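Local coordinates for penicillin-binding protein A (Mycobacterium tuberculosis, PDB 3UPP), which probably cross-links peptidoglycan strands in the cell wall as a D,D-transpeptidase, and is acylated by beta-lactams such as cefotaxime, at residues 188-193 against 308-313; 193-198 against 271-276; 396-401 against 408-413. All blocks are in the same frame, centred on the assembly; numbering follows the deposited sequence.

Contact 1: residues 188-193 against 308-313. With CEF (CEFOTAXIME, C3' cleaved, open, bound form), chain C.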
loop_
_atom_site.group_PDB
_atom_site.type_symbol
_atom_site.label_atom_id
_atom_site.label_comp_id
_atom_site.label_asym_id
_atom_site.label_seq_id
_atom_site.Cartn_x
_atom_site.Cartn_y
_atom_site.Cartn_z
ATOM N N THR A 188 5.897 8.336 0.008
ATOM C CA THR A 188 5.884 8.073 1.451
ATOM C C THR A 188 5.115 9.191 2.140
ATOM O O THR A 188 5.180 10.351 1.713
ATOM C CB THR A 188 7.300 7.995 2.064
ATOM O OG1 THR A 188 7.925 9.277 1.995
ATOM C CG2 THR A 188 8.172 6.948 1.376
ATOM N N TYR A 189 4.390 8.833 3.197
ATOM C CA TYR A 189 3.480 9.756 3.898
ATOM C C TYR A 189 3.612 9.563 5.403
ATOM O O TYR A 189 3.827 8.439 5.848
ATOM C CB TYR A 189 2.033 9.439 3.533
ATOM C CG TYR A 189 1.700 9.466 2.058
ATOM C CD1 TYR A 189 1.285 10.657 1.443
ATOM C CD2 TYR A 189 1.759 8.300 1.286
ATOM C CE1 TYR A 189 0.954 10.689 0.106
ATOM C CE2 TYR A 189 1.436 8.319 -0.051
ATOM C CZ TYR A 189 1.033 9.518 -0.643
ATOM O OH TYR A 189 0.703 9.554 -1.982
ATOM N N PRO A 190 3.447 10.632 6.200
ATOM C CA PRO A 190 3.373 10.366 7.657
ATOM C C PRO A 190 2.203 9.428 7.967
ATOM O O PRO A 190 1.102 9.646 7.453
ATOM C CB PRO A 190 3.173 11.753 8.282
ATOM C CG PRO A 190 2.731 12.626 7.160
ATOM C CD PRO A 190 3.318 12.066 5.889
ATOM N N PRO A 191 2.456 8.346 8.743
ATOM C CA PRO A 191 1.407 7.357 9.040
ATOM C C PRO A 191 0.428 7.794 10.126
ATOM O O PRO A 191 -0.624 7.179 10.282
ATOM C CB PRO A 191 2.203 6.133 9.494
ATOM C CG PRO A 191 3.416 6.709 10.139
ATOM C CD PRO A 191 3.748 7.972 9.355
ATOM N N GLY A 192 0.770 8.838 10.873
ATOM C CA GLY A 192 -0.071 9.291 11.968
ATOM C C GLY A 192 -0.342 8.183 12.974
ATOM O O GLY A 192 0.553 7.405 13.330
ATOM N N SER A 193 -1.590 8.095 13.409
ATOM C CA SER A 193 -1.973 7.208 14.505
ATOM C C SER A 193 -1.788 5.741 14.207
ATOM O O SER A 193 -1.657 4.953 15.140
ATOM C CB SER A 193 -3.417 7.468 14.952
ATOM O OG SER A 193 -3.484 8.581 15.824
ATOM N N ILE A 308 3.554 9.000 17.840
ATOM C CA ILE A 308 2.216 9.180 17.273
ATOM C C ILE A 308 2.241 9.312 15.720
ATOM O O ILE A 308 1.259 9.722 15.102
ATOM C CB ILE A 308 1.438 10.351 17.968
ATOM C CG1 ILE A 308 2.123 11.704 17.715
ATOM C CG2 ILE A 308 1.312 10.108 19.466
ATOM C CD1 ILE A 308 1.277 12.914 18.109
ATOM N N GLY A 309 3.363 8.942 15.106
ATOM C CA GLY A 309 3.465 8.850 13.652
ATOM C C GLY A 309 3.702 10.147 12.905
ATOM O O GLY A 309 3.284 10.285 11.757
ATOM N N GLN A 310 4.359 11.103 13.552
ATOM C CA GLN A 310 4.653 12.376 12.914
ATOM C C GLN A 310 6.167 12.601 12.834
ATOM O O GLN A 310 6.921 11.662 12.549
ATOM C CB GLN A 310 3.943 13.545 13.615
ATOM C CG GLN A 310 2.406 13.498 13.577
ATOM C CD GLN A 310 1.805 13.571 12.161
ATOM O OE1 GLN A 310 0.730 13.019 11.911
ATOM N NE2 GLN A 310 2.500 14.243 11.234
ATOM N N LYS A 311 6.606 13.837 13.075
ATOM C CA LYS A 311 7.998 14.200 12.874
ATOM C C LYS A 311 8.458 13.621 11.521
ATOM O O LYS A 311 7.831 13.887 10.505
ATOM C CB LYS A 311 8.862 13.738 14.069
ATOM C CG LYS A 311 10.291 14.268 14.082
ATOM C CD LYS A 311 10.365 15.791 14.039
ATOM C CE LYS A 311 11.813 16.228 14.024
ATOM N NZ LYS A 311 11.986 17.686 13.837
ATOM N N ASP A 312 9.500 12.797 11.507
ATOM C CA ASP A 312 10.106 12.367 10.253
ATOM C C ASP A 312 9.728 10.952 9.857
ATOM O O ASP A 312 10.391 10.366 9.014
ATOM C CB ASP A 312 11.629 12.514 10.315
ATOM C CG ASP A 312 12.065 13.942 10.612
ATOM O OD1 ASP A 312 11.602 14.870 9.908
ATOM O OD2 ASP A 312 12.876 14.140 11.551
ATOM N N VAL A 313 8.671 10.400 10.452
ATOM C CA VAL A 313 8.132 9.107 10.011
ATOM C C VAL A 313 7.402 9.223 8.663
ATOM O O VAL A 313 6.562 10.103 8.455
ATOM C CB VAL A 313 7.213 8.422 11.072
ATOM C CG1 VAL A 313 6.905 6.975 10.678
ATOM C CG2 VAL A 313 7.861 8.441 12.444
HETATM S S1 CEF C . -6.788 11.511 17.175
HETATM C C1 CEF C . -8.103 10.298 17.513
HETATM C C2 CEF C . -8.461 9.586 16.367
HETATM C C3 CEF C . -9.797 9.193 16.285
HETATM C C4 CEF C . -7.549 9.241 15.341
HETATM C C5 CEF C . -7.815 8.197 14.446
HETATM O O1 CEF C . -8.048 6.991 14.871
HETATM O O2 CEF C . -7.926 8.432 13.172
HETATM N N1 CEF C . -6.260 9.580 15.341
HETATM C C6 CEF C . -5.630 10.325 16.424
HETATM C C7 CEF C . -4.323 10.947 15.956
HETATM C C8 CEF C . -3.414 9.877 15.353
HETATM O O3 CEF C . -2.597 10.183 14.481
HETATM N N2 CEF C . -4.468 12.054 14.996
HETATM C C9 CEF C . -4.192 13.310 15.382
HETATM O O4 CEF C . -3.853 13.615 16.522
HETATM C C10 CEF C . -4.316 14.378 14.290
HETATM N N3 CEF C . -3.213 15.017 13.833
HETATM O O5 CEF C . -1.755 14.658 14.481
HETATM C C11 CEF C . -1.304 13.313 14.199
HETATM C C12 CEF C . -5.512 14.660 13.787
HETATM C C13 CEF C . -5.707 15.696 12.964
HETATM S S2 CEF C . -7.324 15.663 12.600
HETATM C C14 CEF C . -7.703 14.379 13.481
HETATM N N4 CEF C . -8.922 13.860 13.586
HETATM N N5 CEF C . -6.606 13.923 14.088
#

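Contact 2: residues 193-198 against 271-276. With CEF (CEFOTAXIME, C3' cleaved, open, bound form), chain C.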
loop_
_atom_site.group_PDB
_atom_site.type_symbol
_atom_site.label_atom_id
_atom_site.label_comp_id
_atom_site.label_asym_id
_atom_site.label_seq_id
_atom_site.Cartn_x
_atom_site.Cartn_y
_atom_site.Cartn_z
ATOM N N SER A 193 -1.590 8.095 13.409
ATOM C CA SER A 193 -1.973 7.208 14.505
ATOM C C SER A 193 -1.788 5.741 14.207
ATOM O O SER A 193 -1.657 4.953 15.140
ATOM C CB SER A 193 -3.417 7.468 14.952
ATOM O OG SER A 193 -3.484 8.581 15.824
ATOM N N THR A 194 -1.766 5.360 12.932
ATOM C CA THR A 194 -1.480 3.954 12.580
ATOM C C THR A 194 -0.130 3.492 13.145
ATOM O O THR A 194 0.058 2.302 13.412
ATOM C CB THR A 194 -1.547 3.673 11.041
ATOM O OG1 THR A 194 -0.639 4.535 10.346
ATOM C CG2 THR A 194 -2.967 3.890 10.507
ATOM N N PHE A 195 0.793 4.433 13.351
ATOM C CA PHE A 195 2.137 4.103 13.871
ATOM C C PHE A 195 2.113 3.728 15.364
ATOM O O PHE A 195 3.052 3.105 15.877
ATOM C CB PHE A 195 3.108 5.255 13.623
ATOM C CG PHE A 195 4.550 4.843 13.609
ATOM C CD1 PHE A 195 5.052 4.066 12.578
ATOM C CD2 PHE A 195 5.410 5.229 14.639
ATOM C CE1 PHE A 195 6.392 3.680 12.563
ATOM C CE2 PHE A 195 6.758 4.839 14.640
ATOM C CZ PHE A 195 7.246 4.067 13.590
ATOM N N LYS A 196 1.028 4.100 16.051
ATOM C CA LYS A 196 0.786 3.627 17.408
ATOM C C LYS A 196 0.852 2.092 17.472
ATOM O O LYS A 196 1.084 1.525 18.530
ATOM C CB LYS A 196 -0.546 4.149 17.928
ATOM C CG LYS A 196 -0.603 5.669 18.061
ATOM C CD LYS A 196 -2.007 6.104 18.396
ATOM C CE LYS A 196 -2.047 7.552 18.860
ATOM N NZ LYS A 196 -3.447 8.086 18.774
ATOM N N VAL A 197 0.687 1.426 16.331
ATOM C CA VAL A 197 0.862 -0.026 16.281
ATOM C C VAL A 197 2.339 -0.398 16.544
ATOM O O VAL A 197 2.626 -1.381 17.224
ATOM C CB VAL A 197 0.353 -0.632 14.944
ATOM C CG1 VAL A 197 0.789 -2.086 14.800
ATOM C CG2 VAL A 197 -1.159 -0.521 14.841
ATOM N N ILE A 198 3.258 0.419 16.036
ATOM C CA ILE A 198 4.695 0.175 16.192
ATOM C C ILE A 198 5.132 0.525 17.607
ATOM O O ILE A 198 5.851 -0.250 18.249
ATOM C CB ILE A 198 5.535 0.961 15.138
ATOM C CG1 ILE A 198 5.102 0.584 13.709
ATOM C CG2 ILE A 198 7.035 0.768 15.353
ATOM C CD1 ILE A 198 5.415 -0.844 13.327
ATOM N N SER A 271 14.380 0.078 16.837
ATOM C CA SER A 271 14.539 -1.359 16.651
ATOM C C SER A 271 13.264 -2.038 16.150
ATOM O O SER A 271 13.323 -2.862 15.224
ATOM C CB SER A 271 15.061 -1.999 17.937
ATOM O OG SER A 271 14.559 -3.313 18.081
ATOM N N MET A 272 12.121 -1.664 16.738
ATOM C CA MET A 272 10.806 -2.160 16.323
ATOM C C MET A 272 10.369 -1.648 14.931
ATOM O O MET A 272 9.654 -2.344 14.201
ATOM C CB MET A 272 9.749 -1.796 17.368
ATOM C CG MET A 272 8.415 -2.519 17.184
ATOM S SD MET A 272 8.671 -4.311 17.095
ATOM C CE MET A 272 8.918 -4.737 18.819
ATOM N N ALA A 273 10.784 -0.432 14.573
ATOM C CA ALA A 273 10.524 0.100 13.232
ATOM C C ALA A 273 11.333 -0.684 12.186
ATOM O O ALA A 273 10.778 -1.114 11.177
ATOM C CB ALA A 273 10.817 1.590 13.172
ATOM N N ARG A 274 12.628 -0.901 12.451
ATOM C CA ARG A 274 13.473 -1.776 11.631
ATOM C C ARG A 274 12.891 -3.197 11.542
ATOM O O ARG A 274 12.837 -3.794 10.454
ATOM C CB ARG A 274 14.919 -1.833 12.162
ATOM C CG ARG A 274 15.668 -0.501 12.138
ATOM C CD ARG A 274 17.167 -0.643 12.425
ATOM N NE ARG A 274 17.451 -1.315 13.705
ATOM C CZ ARG A 274 17.721 -0.698 14.862
ATOM N NH1 ARG A 274 17.769 0.632 14.934
ATOM N NH2 ARG A 274 17.954 -1.414 15.951
ATOM N N ALA A 275 12.436 -3.729 12.676
ATOM C CA ALA A 275 11.873 -5.083 12.718
ATOM C C ALA A 275 10.622 -5.191 11.851
ATOM O O ALA A 275 10.326 -6.258 11.320
ATOM C CB ALA A 275 11.589 -5.520 14.163
ATOM N N PHE A 276 9.919 -4.076 11.695
ATOM C CA PHE A 276 8.772 -3.980 10.786
ATOM C C PHE A 276 9.093 -3.443 9.378
ATOM O O PHE A 276 8.198 -2.943 8.689
ATOM C CB PHE A 276 7.673 -3.113 11.399
ATOM C CG PHE A 276 6.689 -3.878 12.241
ATOM C CD1 PHE A 276 5.637 -4.582 11.643
ATOM C CD2 PHE A 276 6.803 -3.887 13.635
ATOM C CE1 PHE A 276 4.724 -5.279 12.408
ATOM C CE2 PHE A 276 5.883 -4.573 14.413
ATOM C CZ PHE A 276 4.837 -5.268 13.803
HETATM S S1 CEF C . -6.788 11.511 17.175
HETATM C C1 CEF C . -8.103 10.298 17.513
HETATM C C2 CEF C . -8.461 9.586 16.367
HETATM C C3 CEF C . -9.797 9.193 16.285
HETATM C C4 CEF C . -7.549 9.241 15.341
HETATM C C5 CEF C . -7.815 8.197 14.446
HETATM O O1 CEF C . -8.048 6.991 14.871
HETATM O O2 CEF C . -7.926 8.432 13.172
HETATM N N1 CEF C . -6.260 9.580 15.341
HETATM C C6 CEF C . -5.630 10.325 16.424
HETATM C C7 CEF C . -4.323 10.947 15.956
HETATM C C8 CEF C . -3.414 9.877 15.353
HETATM O O3 CEF C . -2.597 10.183 14.481
HETATM N N2 CEF C . -4.468 12.054 14.996
HETATM C C9 CEF C . -4.192 13.310 15.382
HETATM O O4 CEF C . -3.853 13.615 16.522
HETATM C C10 CEF C . -4.316 14.378 14.290
HETATM N N3 CEF C . -3.213 15.017 13.833
HETATM O O5 CEF C . -1.755 14.658 14.481
HETATM C C11 CEF C . -1.304 13.313 14.199
HETATM C C12 CEF C . -5.512 14.660 13.787
HETATM C C13 CEF C . -5.707 15.696 12.964
HETATM S S2 CEF C . -7.324 15.663 12.600
HETATM C C14 CEF C . -7.703 14.379 13.481
HETATM N N4 CEF C . -8.922 13.860 13.586
HETATM N N5 CEF C . -6.606 13.923 14.088
#

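Contact 3: residues 396-401 against 408-413. With CEF (CEFOTAXIME, C3' cleaved, open, bound form), chain C.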
loop_
_atom_site.group_PDB
_atom_site.type_symbol
_atom_site.label_atom_id
_atom_site.label_comp_id
_atom_site.label_asym_id
_atom_site.label_seq_id
_atom_site.Cartn_x
_atom_site.Cartn_y
_atom_site.Cartn_z
ATOM N N THR A 396 -6.932 3.106 12.692
ATOM C CA THR A 396 -7.076 4.304 11.891
ATOM C C THR A 396 -5.979 5.289 12.247
ATOM O O THR A 396 -5.255 5.121 13.220
ATOM C CB THR A 396 -8.452 4.998 12.086
ATOM O OG1 THR A 396 -8.702 5.169 13.488
ATOM C CG2 THR A 396 -9.591 4.191 11.445
ATOM N N GLY A 397 -5.856 6.309 11.416
ATOM C CA GLY A 397 -4.882 7.346 11.594
ATOM C C GLY A 397 -5.271 8.512 10.719
ATOM O O GLY A 397 -5.818 8.361 9.611
ATOM N N THR A 398 -5.021 9.693 11.244
ATOM C CA THR A 398 -5.174 10.893 10.480
ATOM C C THR A 398 -3.952 11.750 10.757
ATOM O O THR A 398 -3.704 12.160 11.894
ATOM C CB THR A 398 -6.586 11.569 10.685
ATOM O OG1 THR A 398 -6.513 12.983 10.462
ATOM C CG2 THR A 398 -7.160 11.283 12.062
ATOM N N ALA A 399 -3.180 11.973 9.695
ATOM C CA ALA A 399 -1.816 12.476 9.765
ATOM C C ALA A 399 -1.628 13.857 9.154
ATOM O O ALA A 399 -1.970 14.087 7.989
ATOM C CB ALA A 399 -0.875 11.481 9.074
ATOM N N GLU A 400 -1.064 14.757 9.952
ATOM C CA GLU A 400 -0.647 16.082 9.505
ATOM C C GLU A 400 0.587 15.982 8.609
ATOM O O GLU A 400 1.369 15.036 8.722
ATOM C CB GLU A 400 -0.304 16.969 10.701
ATOM C CG GLU A 400 -1.493 17.543 11.445
ATOM C CD GLU A 400 -1.081 18.387 12.657
ATOM O OE1 GLU A 400 0.147 18.557 12.911
ATOM O OE2 GLU A 400 -1.997 18.878 13.355
ATOM N N HIS A 401 0.760 16.974 7.733
ATOM C CA HIS A 401 1.857 16.988 6.766
ATOM C C HIS A 401 2.085 18.400 6.239
ATOM O O HIS A 401 1.263 19.292 6.461
ATOM C CB HIS A 401 1.525 16.062 5.605
ATOM C CG HIS A 401 0.258 16.427 4.901
ATOM N ND1 HIS A 401 0.224 17.291 3.827
ATOM C CD2 HIS A 401 -1.027 16.066 5.137
ATOM C CE1 HIS A 401 -1.024 17.428 3.417
ATOM N NE2 HIS A 401 -1.801 16.693 4.192
ATOM N N THR A 408 -3.675 22.494 6.993
ATOM C CA THR A 408 -3.739 21.666 5.788
ATOM C C THR A 408 -4.619 20.444 6.055
ATOM O O THR A 408 -4.531 19.847 7.126
ATOM C CB THR A 408 -2.325 21.155 5.370
ATOM O OG1 THR A 408 -1.318 22.113 5.718
ATOM C CG2 THR A 408 -2.254 20.872 3.869
ATOM N N PRO A 409 -5.483 20.068 5.091
ATOM C CA PRO A 409 -6.206 18.797 5.248
ATOM C C PRO A 409 -5.265 17.592 5.495
ATOM O O PRO A 409 -4.375 17.339 4.689
ATOM C CB PRO A 409 -6.949 18.646 3.915
ATOM C CG PRO A 409 -7.056 20.032 3.375
ATOM C CD PRO A 409 -5.862 20.781 3.855
ATOM N N PRO A 410 -5.459 16.855 6.604
ATOM C CA PRO A 410 -4.573 15.729 6.912
ATOM C C PRO A 410 -4.791 14.521 5.998
ATOM O O PRO A 410 -5.830 14.419 5.351
ATOM C CB PRO A 410 -4.958 15.368 8.354
ATOM C CG PRO A 410 -6.377 15.764 8.470
ATOM C CD PRO A 410 -6.508 17.021 7.631
ATOM N N HIS A 411 -3.821 13.609 5.956
ATOM C CA HIS A 411 -4.015 12.342 5.253
ATOM C C HIS A 411 -4.878 11.441 6.123
ATOM O O HIS A 411 -4.699 11.401 7.331
ATOM C CB HIS A 411 -2.682 11.629 4.966
ATOM C CG HIS A 411 -1.659 12.471 4.270
ATOM N ND1 HIS A 411 -1.897 13.100 3.067
ATOM C CD2 HIS A 411 -0.374 12.752 4.593
ATOM C CE1 HIS A 411 -0.810 13.750 2.690
ATOM N NE2 HIS A 411 0.129 13.553 3.598
ATOM N N ALA A 412 -5.810 10.729 5.503
ATOM C CA ALA A 412 -6.642 9.753 6.182
ATOM C C ALA A 412 -6.087 8.344 5.939
ATOM O O ALA A 412 -5.909 7.931 4.791
ATOM C CB ALA A 412 -8.052 9.856 5.689
ATOM N N TRP A 413 -5.820 7.612 7.026
ATOM C CA TRP A 413 -5.186 6.286 6.954
ATOM C C TRP A 413 -6.087 5.224 7.593
ATOM O O TRP A 413 -6.808 5.501 8.537
ATOM C CB TRP A 413 -3.875 6.286 7.736
ATOM C CG TRP A 413 -2.600 6.712 7.058
ATOM C CD1 TRP A 413 -1.911 7.866 7.278
ATOM C CD2 TRP A 413 -1.809 5.946 6.123
ATOM N NE1 TRP A 413 -0.754 7.892 6.514
ATOM C CE2 TRP A 413 -0.666 6.723 5.805
ATOM C CE3 TRP A 413 -1.957 4.684 5.531
ATOM C CZ2 TRP A 413 0.342 6.270 4.931
ATOM C CZ3 TRP A 413 -0.965 4.234 4.653
ATOM C CH2 TRP A 413 0.175 5.034 4.357
HETATM S S1 CEF C . -6.788 11.511 17.175
HETATM C C1 CEF C . -8.103 10.298 17.513
HETATM C C2 CEF C . -8.461 9.586 16.367
HETATM C C3 CEF C . -9.797 9.193 16.285
HETATM C C4 CEF C . -7.549 9.241 15.341
HETATM C C5 CEF C . -7.815 8.197 14.446
HETATM O O1 CEF C . -8.048 6.991 14.871
HETATM O O2 CEF C . -7.926 8.432 13.172
HETATM N N1 CEF C . -6.260 9.580 15.341
HETATM C C6 CEF C . -5.630 10.325 16.424
HETATM C C7 CEF C . -4.323 10.947 15.956
HETATM C C8 CEF C . -3.414 9.877 15.353
HETATM O O3 CEF C . -2.597 10.183 14.481
HETATM N N2 CEF C . -4.468 12.054 14.996
HETATM C C9 CEF C . -4.192 13.310 15.382
HETATM O O4 CEF C . -3.853 13.615 16.522
HETATM C C10 CEF C . -4.316 14.378 14.290
HETATM N N3 CEF C . -3.213 15.017 13.833
HETATM O O5 CEF C . -1.755 14.658 14.481
HETATM C C11 CEF C . -1.304 13.313 14.199
HETATM C C12 CEF C . -5.512 14.660 13.787
HETATM C C13 CEF C . -5.707 15.696 12.964
HETATM S S2 CEF C . -7.324 15.663 12.600
HETATM C C14 CEF C . -7.703 14.379 13.481
HETATM N N4 CEF C . -8.922 13.860 13.586
HETATM N N5 CEF C . -6.606 13.923 14.088
HETATM O O HOH W 1 -2.179 18.490 7.874
#

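Contact 1: residues 188-193 against 308-313
The loop that delivers the nucleophilic serine of the penicillin-binding transpeptidase fold rests, through Pro190, Pro191 and Gly192, on the turn that follows helix 300-307. Its polar tie is Gly192 N to Gly309 O, 3.0 Å long and fairly bent (139° at the hydrogen), with the donor tilted out of the carbonyl plane. In return, Gly309 CA offers a hydrogen to Gly192 O at 3.3 Å. Two glycines suit this crossing: both take positive phi, and at Gly309 a side chain would run into Gly192 O. Gly309 also closes helix 300-307 as the C-prime residue of a Schellman motif. Beyond it, Gln310 to Val313 form a type II' turn, fastened by Val313 N to Gln310 O at 3.0 Å.

The turn meets the two prolines. Val313 sets its CG1 branch anti to its backbone N (chi1 -169°), and this methyl reaches CG of Pro191 at 3.5 Å, the two side chains crossing at about a right angle. Pro190 CA makes a CH...O contact with Val313 O, also at 3.3 Å. The prolines restrict the backbone and bring no N-H that would need an acceptor; Pro190 is extended, and the chain turns at Pro191. Gln310 folds back at chi2 (-63°), laying its amide beside the loop: NE2 lies 3.9 Å from Pro190 CB while bonding to Glu400 O, and OE1 comes to 3.1 Å from the methoxy carbon C11 of cefotaxime. Ser193 itself carries the drug as an ester, OG to C8.

Around this buried crossing, Tyr189 sets its ring edge-to-face with that of His411 on strand 411-418 and bonds through OH to Glu432. Ile308 packs on Phe257 and Val258 of helix 254-264, while Pro190 touches Ala399 of strand 393-399.

Contact 2: residues 193-198 against 271-276
Ile198 fits against the end of helix 266-275, meeting Met272 and Ala273 and, just past the helix, Phe276; it lies just downstream of the SxxK motif formed by Ser193 and Lys196 at the start of helix 196-205. Its CD1 methyl sits over one face of the Phe276 ring, 3.8 Å from the centroid and 30° off the normal, a CH-pi contact. CG1 stands beside the backbone N (chi1 -58°) and carries CD1 to the ring, while the other branch, CG2, reaches Met272 CG at 4.0 Å. The beta-branched isoleucine thus serves two neighbours at once. Ala273, whose small methyl lets the two helices come near, meets Phe195 at the ring edge, CB to CZ 4.4 Å.

The next shell fixes these groups. Ile198 CB lies over the centre of the Phe195 ring, 3.8 Å above its plane. Met272 starts toward Ile198 and then bends twice, leading its flexible chain to Ala201, Ala202 and Ala205 along helix 196-205. Phe276, the first residue to leave helical geometry, is tethered by its N to Met272 O at 3.1 Å, and its ring is flanked by Ile323 and Thr326 of helix 317-328. The touching residues are all buried, and carbon-rich groups make the contacts that join the start of helix 196-205 to the end of helix 266-275.

Two residues before Ile198, Lys196 stretches out beyond CG toward the active site. There NZ, shared with Ser252 OG and Asn254 OD1, donates to Ser193 OG at 3.0 Å, the ester oxygen bound to cefotaxime C8.

Contact 3: residues 396-401 against 408-413
The imidazole rings of His401 and His411 form an offset stack, centroids 3.7 Å apart and planes 13° from parallel, with His411 NE2 over one face of His401, toward its rim. At the edge of the His401 ring, NE2 donates to Pro409 O at 2.7 Å, the acceptor lying somewhat out of the ring plane, while Ala399 O and Pro410 CA also lie near that plane. With chi1 at 58°, CG of His401 stands between its backbone N and carbonyl carbon, which brings the ring back over the opposite strand. His411 ND1 is taken by the backbone N of Asn433, so both histidines are fixed by polar bonds as well as by stacking. The indole of Trp413 receives Ala399 CB at its edge, CD1 to CB 4.2 Å.

Behind the rings runs the antiparallel hairpin of strands 393-399 and 411-418. Gly397 and Trp413 form a hydrogen-bonded pair, with Trp413 N reaching Gly397 O at 2.7 Å; Ala399 and His411 form the next, Ala399 N to His411 O 2.9 Å and nearly straight (165°). Between them Thr398 and Ala412 are a non-hydrogen-bonded pair, and Thr398 OG1 packs 3.4 Å from Pro410 CG. Small Ala399 and side-chain-less Gly397 leave room for the indole and, on this edge strand, for Ser193.

Lys395, Thr396 and Gly397 on strand 393-399 fit the KTG motif of the family. Thr396 OG1 bonds to the drug carboxylate oxygen O1, though the modelled 2.4 Å is doubtfully short, and Thr398 O accepts a weak bond from the acylamide N2. Cefotaxime thus lines up beside the strand, consistent with a hydroxyl here that recognises the terminal carboxylate of the stem peptide.

Contacts 1 and 3 border the acylated active site, while contact 2 packs farther along the helix that Lys196 starts. Ser193 belongs to both contact 1 and contact 2, whose centres lie 10 Å apart: the loop before it meets the turn of contact 1, and the helix after it packs in contact 2. Phe195 joins them, its CB packing 3.6 Å from Gly309 CA. Contact 3 supplies the facing wall, about 9 Å from contact 1 and 17 Å from contact 2, centre to centre. Trp413 NE1 reaches Pro190 O at 2.7 Å, a probable hydrogen bond fastening hairpin to loop. Cefotaxime lies between, bound to the serine and held along strand 393-399, with Asn254 ND2 adding a further hydrogen bond.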